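PDB 6I9A: Lys-gingipain catalytic subunit from Porphyromonas gingivalis, which cleaves proteins after lysine residues as a secreted cysteine endopeptidase of family C25 and may act as a virulence factor in periodontal disease. Local coordinates for residues A[169-174]-A[212-217]; A[188-193]-A[204-209]; A[220-225]-A[242-247]. One frame throughout, in Å; residues are numbered along the deposited sequence.

All three contacts lie in the catalytic C25 part of the chain and reach the same six-stranded sheet. Contact 1 and contact 3 are buried and stand next to the inhibitor. They hold neighbouring strands, 210-214 and 242-247, whose backbones bond at Tyr213 and Asn247. Contact 2 is only partly buried, lies away from the active site and the metal sites and joins the outermost strand 188-192 to the short helix 202-206. The chemistry follows the place. Contact 1 sets methyl groups beside a bridging water, contact 2 puts a tyrosine edge and a three-way water together, and contact 3 sets an indole obliquely against strand backbone and an alanine methyl.

Contact 1: residues A[169-174]-A[212-217]; sequences QPTIKY and NYTAHG. With NA (sodium ion), chain F; H8E (benzyl-N-[(2S)-1-[[(3S)-7-amino-1-(benzylamino)-1,2-dioxoheptan-3-yl]amino]-5-(2-methyl-2-phenylhydrazinyl)-1,5-dioxopentan-2-yl]carbamate), chain I.
Ile172 and Thr214 meet through their methyl groups, with Ile172 CD1 4.1 Å from Thr214 CG2. The two side chains pass each other in opposite directions. Thr171 reaches the same methyl from the preceding position on the helix, its CG2 4.4 Å from Thr214 CG2. This apolar patch is the close-packed part, and all its residues are buried. Leu155 and Ala157 of the neighbouring strand also touch Ile172.

The polar side is looser. Thr171 and Thr214 do not bond directly. A water bridges them, donating to Thr171 OG1 at 2.9 Å and lying 2.8 Å from Thr214 OG1. Thr171 OG1 also hydrogen-bonds Val167 O, one turn back in the helix.

Helix 163-178 packs here on strand 210-214, inside a mixed six-stranded sheet with parallel neighbours on both sides, in the layered alpha/beta arrangement of clan CD peptidases. The two axes run nearly antiparallel, at 157°. The strand then leads into the active site, where His216 is the inferred proton donor.

Thr214 OG1 stands anti to the backbone N (chi1 176°) and accepts a hydrogen bond at 2.9 Å from NAB of the inhibitor H8E. NAB ends the inhibitor's lysine-like side chain, so Thr214 OG1 lines the pocket that takes it, consistent with the preference for lysine at P1. Farther on, Gly217 N hydrogen-bonds H8E OAG at 2.7 Å with a fairly straight angle of 159°. At the far end of the helix segment, Tyr174 OH binds a sodium ion at 2.5 Å, together with Val293, Thr308, Ser309 and Asp314.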
loop_
_atom_site.group_PDB
_atom_site.type_symbol
_atom_site.label_atom_id
_atom_site.label_comp_id
_atom_site.label_asym_id
_atom_site.label_seq_id
_atom_site.Cartn_x
_atom_site.Cartn_y
_atom_site.Cartn_z
ATOM N N GLN A 169 7.616 23.147 -2.065
ATOM C CA GLN A 169 7.033 23.743 -0.860
ATOM C C GLN A 169 5.489 23.795 -0.903
ATOM O O GLN A 169 4.837 23.380 0.044
ATOM C CB GLN A 169 7.619 25.106 -0.590
ATOM C CG GLN A 169 9.104 25.073 -0.208
ATOM C CD GLN A 169 9.553 26.395 0.330
ATOM O OE1 GLN A 169 8.841 27.010 1.146
ATOM N NE2 GLN A 169 10.708 26.826 -0.115
ATOM N N PRO A 170 4.880 24.212 -2.029
ATOM C CA PRO A 170 3.403 24.178 -2.074
ATOM C C PRO A 170 2.846 22.777 -1.827
ATOM O O PRO A 170 1.807 22.634 -1.192
ATOM C CB PRO A 170 3.059 24.728 -3.487
ATOM C CG PRO A 170 4.258 25.622 -3.815
ATOM C CD PRO A 170 5.449 24.964 -3.184
ATOM N N THR A 171 3.538 21.727 -2.340
ATOM C CA THR A 171 3.061 20.343 -2.111
ATOM C C THR A 171 3.013 20.035 -0.612
ATOM O O THR A 171 1.964 19.617 -0.079
ATOM C CB THR A 171 3.994 19.351 -2.784
ATOM O OG1 THR A 171 3.974 19.528 -4.212
ATOM C CG2 THR A 171 3.576 17.904 -2.483
ATOM N N ILE A 172 4.155 20.230 0.073
ATOM C CA ILE A 172 4.212 19.842 1.495
ATOM C C ILE A 172 3.316 20.755 2.326
ATOM O O ILE A 172 2.641 20.280 3.254
ATOM C CB ILE A 172 5.696 19.889 1.950
ATOM C CG1 ILE A 172 6.561 18.879 1.181
ATOM C CG2 ILE A 172 5.811 19.695 3.483
ATOM C CD1 ILE A 172 6.110 17.470 1.177
ATOM N N LYS A 173 3.243 22.047 1.988
ATOM C CA LYS A 173 2.368 22.969 2.716
ATOM C C LYS A 173 0.911 22.571 2.583
ATOM O O LYS A 173 0.136 22.738 3.533
ATOM C CB LYS A 173 2.598 24.413 2.287
ATOM C CG LYS A 173 3.962 24.957 2.732
ATOM C CD LYS A 173 4.205 26.377 2.172
ATOM C CE LYS A 173 5.453 26.988 2.796
ATOM N NZ LYS A 173 5.662 28.369 2.285
ATOM N N TYR A 174 0.475 22.098 1.410
ATOM C CA TYR A 174 -0.914 21.642 1.234
ATOM C C TYR A 174 -1.178 20.444 2.157
ATOM O O TYR A 174 -2.158 20.422 2.883
ATOM C CB TYR A 174 -1.107 21.236 -0.256
ATOM C CG TYR A 174 -2.497 20.734 -0.568
ATOM C CD1 TYR A 174 -3.476 21.590 -1.090
ATOM C CD2 TYR A 174 -2.837 19.401 -0.356
ATOM C CE1 TYR A 174 -4.736 21.119 -1.434
ATOM C CE2 TYR A 174 -4.112 18.918 -0.677
ATOM C CZ TYR A 174 -5.048 19.785 -1.205
ATOM O OH TYR A 174 -6.301 19.369 -1.555
ATOM N N ASN A 212 7.554 11.415 3.440
ATOM C CA ASN A 212 7.354 11.741 2.012
ATOM C C ASN A 212 8.392 12.780 1.619
ATOM O O ASN A 212 8.515 13.835 2.261
ATOM C CB ASN A 212 5.951 12.291 1.820
ATOM C CG ASN A 212 5.486 12.613 0.412
ATOM O OD1 ASN A 212 4.500 13.332 0.274
ATOM N ND2 ASN A 212 6.126 12.068 -0.624
ATOM N N TYR A 213 9.162 12.445 0.584
ATOM C CA TYR A 213 10.200 13.280 0.004
ATOM C C TYR A 213 9.772 13.613 -1.422
ATOM O O TYR A 213 9.443 12.715 -2.207
ATOM C CB TYR A 213 11.523 12.480 0.010
ATOM C CG TYR A 213 12.647 13.104 -0.781
ATOM C CD1 TYR A 213 12.804 12.820 -2.136
ATOM C CD2 TYR A 213 13.606 13.898 -0.166
ATOM C CE1 TYR A 213 13.883 13.307 -2.862
ATOM C CE2 TYR A 213 14.696 14.399 -0.885
ATOM C CZ TYR A 213 14.830 14.094 -2.233
ATOM O OH TYR A 213 15.905 14.615 -2.941
ATOM N N THR A 214 9.829 14.897 -1.798
ATOM C CA THR A 214 9.597 15.331 -3.175
ATOM C C THR A 214 10.751 16.238 -3.590
ATOM O O THR A 214 10.969 17.319 -2.990
ATOM C CB THR A 214 8.234 16.002 -3.333
ATOM O OG1 THR A 214 8.191 16.457 -4.715
ATOM C CG2 THR A 214 7.962 17.200 -2.417
ATOM N N ALA A 215 11.533 15.779 -4.560
ATOM C CA ALA A 215 12.701 16.452 -5.186
ATOM C C ALA A 215 13.490 15.395 -5.960
ATOM O O ALA A 215 12.854 14.533 -6.552
ATOM C CB ALA A 215 13.585 17.215 -4.186
ATOM N N HIS A 216 14.826 15.453 -6.011
ATOM C CA HIS A 216 15.609 14.562 -6.897
ATOM C C HIS A 216 15.837 13.199 -6.302
ATOM O O HIS A 216 16.173 13.079 -5.108
ATOM C CB HIS A 216 16.958 15.194 -7.234
ATOM C CG HIS A 216 16.882 16.590 -7.750
ATOM N ND1 HIS A 216 17.856 17.511 -7.424
ATOM C CD2 HIS A 216 15.945 17.212 -8.482
ATOM C CE1 HIS A 216 17.507 18.647 -7.997
ATOM N NE2 HIS A 216 16.394 18.515 -8.671
ATOM N N GLY A 217 15.766 12.185 -7.141
ATOM C CA GLY A 217 16.066 10.814 -6.764
ATOM C C GLY A 217 17.085 10.162 -7.654
ATOM O O GLY A 217 17.204 10.501 -8.839
HETATM NA NA NA F . -6.822 18.582 -3.881
HETATM C CAQ H8E I . 19.935 12.048 -9.607
HETATM C CAK H8E I . 20.923 12.165 -8.607
HETATM C CAH H8E I . 21.196 13.411 -8.040
HETATM C CAL H8E I . 20.524 14.557 -8.456
HETATM C CAR H8E I . 19.572 14.412 -9.454
HETATM C CBO H8E I . 19.228 13.189 -10.013
HETATM C CBA H8E I . 18.276 13.165 -11.054
HETATM N NBE H8E I . 16.890 13.058 -10.567
HETATM C CBL H8E I . 15.835 13.626 -11.214
HETATM O OAE H8E I . 15.997 14.365 -12.193
HETATM C CBN H8E I . 14.453 13.305 -10.652
HETATM O OAG H8E I . 14.478 12.886 -9.453
HETATM C CBS H8E I . 13.428 14.442 -10.954
HETATM C CBB H8E I . 12.207 14.416 -10.026
HETATM C CAY H8E I . 11.265 15.602 -10.246
HETATM C CAX H8E I . 9.914 15.489 -9.533
HETATM C CAW H8E I . 10.038 15.677 -8.027
HETATM N NAB H8E I . 8.681 15.589 -7.409
HETATM N NBG H8E I . 12.988 14.468 -12.354
HETATM C C H8E I . 13.137 15.480 -13.209
HETATM O O H8E I . 13.713 16.535 -12.974
HETATM C CA H8E I . 12.680 15.134 -14.619
HETATM N N H8E I . 12.346 16.318 -15.405
HETATM C CBK H8E I . 11.271 17.097 -15.127
HETATM O OAD H8E I . 10.610 16.885 -14.100
HETATM O OBI H8E I . 11.031 18.025 -15.974
HETATM C CBD H8E I . 9.938 18.978 -15.704
HETATM C CBP H8E I . 9.974 20.099 -16.643
HETATM C CAS H8E I . 9.152 20.147 -17.770
HETATM C CAM H8E I . 9.154 21.241 -18.688
HETATM C CAI H8E I . 10.098 22.250 -18.433
HETATM C CAN H8E I . 10.960 22.165 -17.350
HETATM C CAT H8E I . 10.913 21.114 -16.451
HETATM C CB H8E I . 13.793 14.356 -15.340
HETATM C CG H8E I . 15.121 15.150 -15.453
HETATM C CD H8E I . 16.263 14.246 -15.813
HETATM O OE1 H8E I . 16.472 13.937 -16.987
HETATM N NE2 H8E I . 16.930 13.793 -14.735
HETATM N NBT H8E I . 17.928 12.811 -14.825
HETATM C CAA H8E I . 17.577 11.578 -14.070
HETATM C CBQ H8E I . 19.262 13.322 -14.875
HETATM C CAU H8E I . 20.360 12.574 -14.423
HETATM C CAO H8E I . 21.652 13.079 -14.540
HETATM C CAJ H8E I . 21.862 14.335 -15.095
HETATM C CAP H8E I . 20.784 15.106 -15.508
HETATM C CAV H8E I . 19.489 14.593 -15.419
HETATM O O HOH W 1 5.682 17.533 -5.421
HETATM O O HOH W 2 -9.213 18.909 -3.491
#

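Contact 2: residues A[188-193]-A[204-209]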
loop_
_atom_site.group_PDB
_atom_site.type_symbol
_atom_site.label_atom_id
_atom_site.label_comp_id
_atom_site.label_asym_id
_atom_site.label_seq_id
_atom_site.Cartn_x
_atom_site.Cartn_y
_atom_site.Cartn_z
ATOM N N ASP A 188 3.675 15.604 16.020
ATOM C CA ASP A 188 4.984 16.020 15.523
ATOM C C ASP A 188 5.009 15.885 14.019
ATOM O O ASP A 188 4.999 14.765 13.485
ATOM C CB ASP A 188 6.081 15.163 16.152
ATOM C CG ASP A 188 6.111 15.264 17.664
ATOM O OD1 ASP A 188 5.412 14.479 18.332
ATOM O OD2 ASP A 188 6.763 16.194 18.186
ATOM N N VAL A 189 4.982 17.007 13.337
ATOM C CA VAL A 189 4.984 17.060 11.891
ATOM C C VAL A 189 6.346 17.624 11.522
ATOM O O VAL A 189 6.537 18.846 11.411
ATOM C CB VAL A 189 3.794 17.838 11.346
ATOM C CG1 VAL A 189 3.860 17.898 9.821
ATOM C CG2 VAL A 189 2.478 17.211 11.801
ATOM N N TYR A 190 7.337 16.741 11.418
ATOM C CA TYR A 190 8.699 17.177 11.093
ATOM C C TYR A 190 8.696 17.551 9.629
ATOM O O TYR A 190 8.333 16.729 8.788
ATOM C CB TYR A 190 9.695 16.060 11.361
ATOM C CG TYR A 190 9.616 15.429 12.734
ATOM C CD1 TYR A 190 9.955 16.145 13.882
ATOM C CD2 TYR A 190 9.258 14.091 12.880
ATOM C CE1 TYR A 190 9.932 15.536 15.141
ATOM C CE2 TYR A 190 9.278 13.465 14.109
ATOM C CZ TYR A 190 9.591 14.195 15.234
ATOM O OH TYR A 190 9.636 13.523 16.444
ATOM N N ASN A 191 9.059 18.783 9.306
ATOM C CA ASN A 191 8.961 19.231 7.898
ATOM C C ASN A 191 10.145 20.109 7.568
ATOM O O ASN A 191 10.552 20.959 8.377
ATOM C CB ASN A 191 7.626 19.950 7.652
ATOM C CG ASN A 191 7.453 21.250 8.385
ATOM O OD1 ASN A 191 7.612 22.320 7.780
ATOM N ND2 ASN A 191 7.098 21.209 9.670
ATOM N N TYR A 192 10.698 19.884 6.382
ATOM C CA TYR A 192 11.840 20.645 5.895
ATOM C C TYR A 192 11.469 21.154 4.519
ATOM O O TYR A 192 11.341 20.366 3.561
ATOM C CB TYR A 192 13.056 19.733 5.849
ATOM C CG TYR A 192 13.465 19.298 7.231
ATOM C CD1 TYR A 192 12.792 18.259 7.885
ATOM C CD2 TYR A 192 14.455 19.993 7.945
ATOM C CE1 TYR A 192 13.091 17.918 9.202
ATOM C CE2 TYR A 192 14.768 19.647 9.259
ATOM C CZ TYR A 192 14.099 18.595 9.878
ATOM O OH TYR A 192 14.389 18.253 11.179
ATOM N N LEU A 193 11.242 22.446 4.419
ATOM C CA LEU A 193 10.766 23.067 3.192
ATOM C C LEU A 193 11.858 23.546 2.301
ATOM O O LEU A 193 11.620 23.770 1.117
ATOM C CB LEU A 193 9.855 24.259 3.569
ATOM C CG LEU A 193 8.529 23.862 4.285
ATOM C CD1 LEU A 193 7.803 25.085 4.869
ATOM C CD2 LEU A 193 7.620 22.994 3.365
ATOM N N LEU A 204 13.555 9.500 11.122
ATOM C CA LEU A 204 13.261 8.128 10.718
ATOM C C LEU A 204 13.695 7.133 11.770
ATOM O O LEU A 204 13.081 6.079 11.907
ATOM C CB LEU A 204 14.017 7.794 9.424
ATOM C CG LEU A 204 13.629 8.617 8.172
ATOM C CD1 LEU A 204 14.445 8.125 7.001
ATOM C CD2 LEU A 204 12.122 8.501 7.859
ATOM N N ASN A 205 14.711 7.494 12.564
ATOM C CA ASN A 205 15.186 6.639 13.643
ATOM C C ASN A 205 14.305 6.742 14.862
ATOM O O ASN A 205 13.970 5.722 15.480
ATOM C CB ASN A 205 16.601 7.050 14.030
ATOM C CG ASN A 205 17.615 6.727 13.003
ATOM O OD1 ASN A 205 17.581 5.661 12.376
ATOM N ND2 ASN A 205 18.540 7.647 12.796
ATOM N N THR A 206 13.929 7.967 15.256
ATOM C CA THR A 206 13.185 8.142 16.501
ATOM C C THR A 206 11.741 7.705 16.357
ATOM O O THR A 206 11.141 7.268 17.352
ATOM C CB THR A 206 13.278 9.579 17.017
ATOM O OG1 THR A 206 12.751 10.437 16.012
ATOM C CG2 THR A 206 14.713 9.991 17.357
ATOM N N GLY A 207 11.182 7.816 15.160
ATOM C CA GLY A 207 9.869 7.254 14.880
ATOM C C GLY A 207 8.953 8.192 14.151
ATOM O O GLY A 207 8.576 9.254 14.651
ATOM N N VAL A 208 8.553 7.741 12.956
ATOM C CA VAL A 208 7.489 8.376 12.189
ATOM C C VAL A 208 6.663 7.261 11.549
ATOM O O VAL A 208 7.184 6.177 11.258
ATOM C CB VAL A 208 8.005 9.340 11.090
ATOM C CG1 VAL A 208 8.652 10.582 11.705
ATOM C CG2 VAL A 208 8.951 8.634 10.117
ATOM N N SER A 209 5.385 7.561 11.311
ATOM C CA SER A 209 4.479 6.608 10.633
ATOM C C SER A 209 4.626 6.707 9.110
ATOM O O SER A 209 4.226 5.782 8.375
ATOM C CB SER A 209 3.009 6.899 11.002
ATOM O OG SER A 209 2.675 8.242 10.663
HETATM O O HOH W 3 10.104 10.745 16.339
#
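Tyr190 turns the edge of its ring to Val208. The methyl CG1 of Val208 lies in the plane of the ring, 3.7 Å from Tyr190 CD2 and 3.8 Å from Tyr190 CE2. It therefore sits at the CD2-CE2 edge and not over a face. The two side chains meet at a slant. In Val208, CG1 stands anti to the carbonyl carbon (chi1 -69°), and this branch makes the contact. Tyr190 sets out toward 204-209, its CG beside the backbone N (chi1 -52°), and the ring reaches Val208 edge first.

The same edge of the ring passes Gly207 O, which lies near the ring plane, 4.3 Å from Tyr190 CE2. The phenol oxygen makes no direct bond across the contact. Its distance to Thr206 OG1 is 4.4 Å. One water fills that role. It is 2.8 Å from Tyr190 OH and 2.7 Å from Thr206 OG1, and it donates to Gly207 O at 2.7 Å. The water thus ties the end of the tyrosine both to the last turn of the helix and to the backbone just after it.

Gly207 leaves the helix with a positive phi of 134°. The chain turns there, and Val208 follows in an extended conformation. Thr206 is exposed, whereas Gly207 and Val208 are buried.

The Tyr190 ring also stacks with His203, at the start of helix 202-206. Strand 188-192 is the outermost strand of its sheet and pairs with strand 152-157. Helix 202-206 comes just before strand 210-214, while Val208 and Leu204 rest on Phe242 of strand 242-247.

Contact 3: residues A[220-225]-A[242-247]. With H8E (benzyl-N-[(2S)-1-[[(3S)-7-amino-1-(benzylamino)-1,2-dioxoheptan-3-yl]amino]-5-(2-methyl-2-phenylhydrazinyl)-1,5-dioxopentan-2-yl]carbamate), chain I.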
loop_
_atom_site.group_PDB
_atom_site.type_symbol
_atom_site.label_atom_id
_atom_site.label_comp_id
_atom_site.label_asym_id
_atom_site.label_seq_id
_atom_site.Cartn_x
_atom_site.Cartn_y
_atom_site.Cartn_z
ATOM N N THR A 220 19.400 4.631 -5.875
ATOM C CA THR A 220 19.759 4.184 -4.526
ATOM C C THR A 220 19.694 5.289 -3.494
ATOM O O THR A 220 20.253 5.134 -2.396
ATOM C CB THR A 220 21.172 3.539 -4.547
ATOM O OG1 THR A 220 22.107 4.510 -5.033
ATOM C CG2 THR A 220 21.216 2.281 -5.377
ATOM N N ALA A 221 18.991 6.401 -3.785
ATOM C CA ALA A 221 18.952 7.484 -2.821
ATOM C C ALA A 221 17.824 8.440 -3.078
ATOM O O ALA A 221 17.443 8.722 -4.221
ATOM C CB ALA A 221 20.272 8.303 -2.841
ATOM N N TRP A 222 17.371 9.072 -1.991
ATOM C CA TRP A 222 16.749 10.394 -2.035
ATOM C C TRP A 222 17.966 11.324 -2.117
ATOM O O TRP A 222 18.843 11.268 -1.249
ATOM C CB TRP A 222 15.873 10.666 -0.811
ATOM C CG TRP A 222 14.640 9.828 -0.779
ATOM C CD1 TRP A 222 14.079 9.121 -1.808
ATOM C CD2 TRP A 222 13.721 9.748 0.309
ATOM N NE1 TRP A 222 12.883 8.580 -1.407
ATOM C CE2 TRP A 222 12.640 8.947 -0.106
ATOM C CE3 TRP A 222 13.723 10.253 1.625
ATOM C CZ2 TRP A 222 11.509 8.716 0.702
ATOM C CZ3 TRP A 222 12.632 9.967 2.449
ATOM C CH2 TRP A 222 11.546 9.199 1.988
ATOM N N ALA A 223 18.094 12.133 -3.168
ATOM C CA ALA A 223 19.397 12.718 -3.469
ATOM C C ALA A 223 19.777 13.961 -2.675
ATOM O O ALA A 223 20.987 14.165 -2.444
ATOM C CB ALA A 223 19.503 13.016 -4.956
ATOM N N ASP A 224 18.824 14.814 -2.324
ATOM C CA ASP A 224 19.220 16.069 -1.630
ATOM C C ASP A 224 17.991 16.681 -0.960
ATOM O O ASP A 224 17.121 17.235 -1.651
ATOM C CB ASP A 224 19.807 17.073 -2.642
ATOM C CG ASP A 224 20.402 18.292 -1.989
ATOM O OD1 ASP A 224 20.194 18.483 -0.795
ATOM O OD2 ASP A 224 21.056 19.100 -2.713
ATOM N N PRO A 225 17.870 16.567 0.360
ATOM C CA PRO A 225 18.885 16.044 1.283
ATOM C C PRO A 225 19.122 14.552 1.076
ATOM O O PRO A 225 18.189 13.781 0.818
ATOM C CB PRO A 225 18.294 16.330 2.663
ATOM C CG PRO A 225 16.794 16.453 2.433
ATOM C CD PRO A 225 16.725 17.127 1.083
ATOM N N PHE A 242 7.403 2.488 8.975
ATOM C CA PHE A 242 6.660 3.526 8.257
ATOM C C PHE A 242 6.293 3.124 6.823
ATOM O O PHE A 242 6.879 2.195 6.230
ATOM C CB PHE A 242 7.465 4.862 8.276
ATOM C CG PHE A 242 8.929 4.745 7.878
ATOM C CD1 PHE A 242 9.318 4.645 6.538
ATOM C CD2 PHE A 242 9.923 4.812 8.851
ATOM C CE1 PHE A 242 10.664 4.526 6.208
ATOM C CE2 PHE A 242 11.254 4.719 8.515
ATOM C CZ PHE A 242 11.627 4.606 7.214
ATOM N N LEU A 243 5.374 3.918 6.262
ATOM C CA LEU A 243 5.187 3.987 4.810
ATOM C C LEU A 243 6.067 5.145 4.326
ATOM O O LEU A 243 6.033 6.230 4.928
ATOM C CB LEU A 243 3.718 4.323 4.532
ATOM C CG LEU A 243 3.413 4.748 3.077
ATOM C CD1 LEU A 243 3.733 3.650 2.055
ATOM C CD2 LEU A 243 1.953 5.137 2.941
ATOM N N ALA A 244 6.865 4.918 3.282
ATOM C CA ALA A 244 7.638 6.022 2.682
ATOM C C ALA A 244 7.196 6.182 1.245
ATOM O O ALA A 244 6.921 5.184 0.537
ATOM C CB ALA A 244 9.121 5.748 2.782
ATOM N N ILE A 245 7.170 7.439 0.806
ATOM C CA ILE A 245 6.800 7.783 -0.600
ATOM C C ILE A 245 7.882 8.711 -1.132
ATOM O O ILE A 245 8.131 9.804 -0.563
ATOM C CB ILE A 245 5.421 8.459 -0.669
ATOM C CG1 ILE A 245 4.358 7.516 -0.081
ATOM C CG2 ILE A 245 5.102 8.839 -2.135
ATOM C CD1 ILE A 245 2.926 8.037 -0.204
ATOM N N GLY A 246 8.539 8.280 -2.200
ATOM C CA GLY A 246 9.536 9.093 -2.898
ATOM C C GLY A 246 8.928 9.614 -4.197
ATOM O O GLY A 246 8.750 8.848 -5.157
ATOM N N ASN A 247 8.476 10.874 -4.172
ATOM C CA ASN A 247 8.005 11.543 -5.397
ATOM C C ASN A 247 9.229 12.171 -6.063
ATOM O O ASN A 247 9.603 13.331 -5.804
ATOM C CB ASN A 247 6.940 12.563 -5.081
ATOM C CG ASN A 247 5.664 11.943 -4.542
ATOM O OD1 ASN A 247 5.242 12.194 -3.411
ATOM N ND2 ASN A 247 5.029 11.091 -5.364
HETATM C CAQ H8E I . 19.935 12.048 -9.607
HETATM C CAK H8E I . 20.923 12.165 -8.607
HETATM C CAH H8E I . 21.196 13.411 -8.040
HETATM C CAL H8E I . 20.524 14.557 -8.456
HETATM C CAR H8E I . 19.572 14.412 -9.454
HETATM C CBO H8E I . 19.228 13.189 -10.013
HETATM C CBA H8E I . 18.276 13.165 -11.054
HETATM N NBE H8E I . 16.890 13.058 -10.567
HETATM C CBL H8E I . 15.835 13.626 -11.214
HETATM O OAE H8E I . 15.997 14.365 -12.193
HETATM C CBN H8E I . 14.453 13.305 -10.652
HETATM O OAG H8E I . 14.478 12.886 -9.453
HETATM C CBS H8E I . 13.428 14.442 -10.954
HETATM C CBB H8E I . 12.207 14.416 -10.026
HETATM C CAY H8E I . 11.265 15.602 -10.246
HETATM C CAX H8E I . 9.914 15.489 -9.533
HETATM C CAW H8E I . 10.038 15.677 -8.027
HETATM N NAB H8E I . 8.681 15.589 -7.409
HETATM N NBG H8E I . 12.988 14.468 -12.354
HETATM C C H8E I . 13.137 15.480 -13.209
HETATM O O H8E I . 13.713 16.535 -12.974
HETATM C CA H8E I . 12.680 15.134 -14.619
HETATM N N H8E I . 12.346 16.318 -15.405
HETATM C CBK H8E I . 11.271 17.097 -15.127
HETATM O OAD H8E I . 10.610 16.885 -14.100
HETATM O OBI H8E I . 11.031 18.025 -15.974
HETATM C CBD H8E I . 9.938 18.978 -15.704
HETATM C CBP H8E I . 9.974 20.099 -16.643
HETATM C CAS H8E I . 9.152 20.147 -17.770
HETATM C CAM H8E I . 9.154 21.241 -18.688
HETATM C CAI H8E I . 10.098 22.250 -18.433
HETATM C CAN H8E I . 10.960 22.165 -17.350
HETATM C CAT H8E I . 10.913 21.114 -16.451
HETATM C CB H8E I . 13.793 14.356 -15.340
HETATM C CG H8E I . 15.121 15.150 -15.453
HETATM C CD H8E I . 16.263 14.246 -15.813
HETATM O OE1 H8E I . 16.472 13.937 -16.987
HETATM N NE2 H8E I . 16.930 13.793 -14.735
HETATM N NBT H8E I . 17.928 12.811 -14.825
HETATM C CAA H8E I . 17.577 11.578 -14.070
HETATM C CBQ H8E I . 19.262 13.322 -14.875
HETATM C CAU H8E I . 20.360 12.574 -14.423
HETATM C CAO H8E I . 21.652 13.079 -14.540
HETATM C CAJ H8E I . 21.862 14.335 -15.095
HETATM C CAP H8E I . 20.784 15.106 -15.508
HETATM C CAV H8E I . 19.489 14.593 -15.419
#
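A small three-stranded antiparallel sheet beside the active site sends Trp222, from its middle strand 221-223, onto strand 242-247 of the central sheet. The two strands are not paired. Their axes come no closer than 9.3 Å and cross at 50°, and the indole spans the gap. Trp222 CG stands beside the backbone N, opposite the carbonyl carbon (chi1 -69°), which brings the ring to the strand.

The indole lies obliquely along the backbone. Trp222 NE1 is 3.7 Å from Gly246 CA, and Trp222 CZ2 is 3.8 Å from Ile245 O. Farther along, Trp222 CH2 meets the methyl CB of Ala244 at 4.3 Å. The side of Gly246 where a CB would point faces the indole, so the absence of a side chain lets the pyrrole part approach the strand.

Trp222 also stacks with Phe261 and with Tyr213 of strand 210-214. Past Gly246, the strand reaches the inhibitor H8E, and Asn247 O accepts a hydrogen bond from H8E NAB at 2.9 Å. Ala223 CB touches a phenyl ring of the inhibitor, 3.5 Å from H8E CAH.

No hydrogen bond joins the two segments. The contact rests on van der Waals contact, apolar at Ala244, and the buried indole N-H is satisfied elsewhere, by Tyr276 OH.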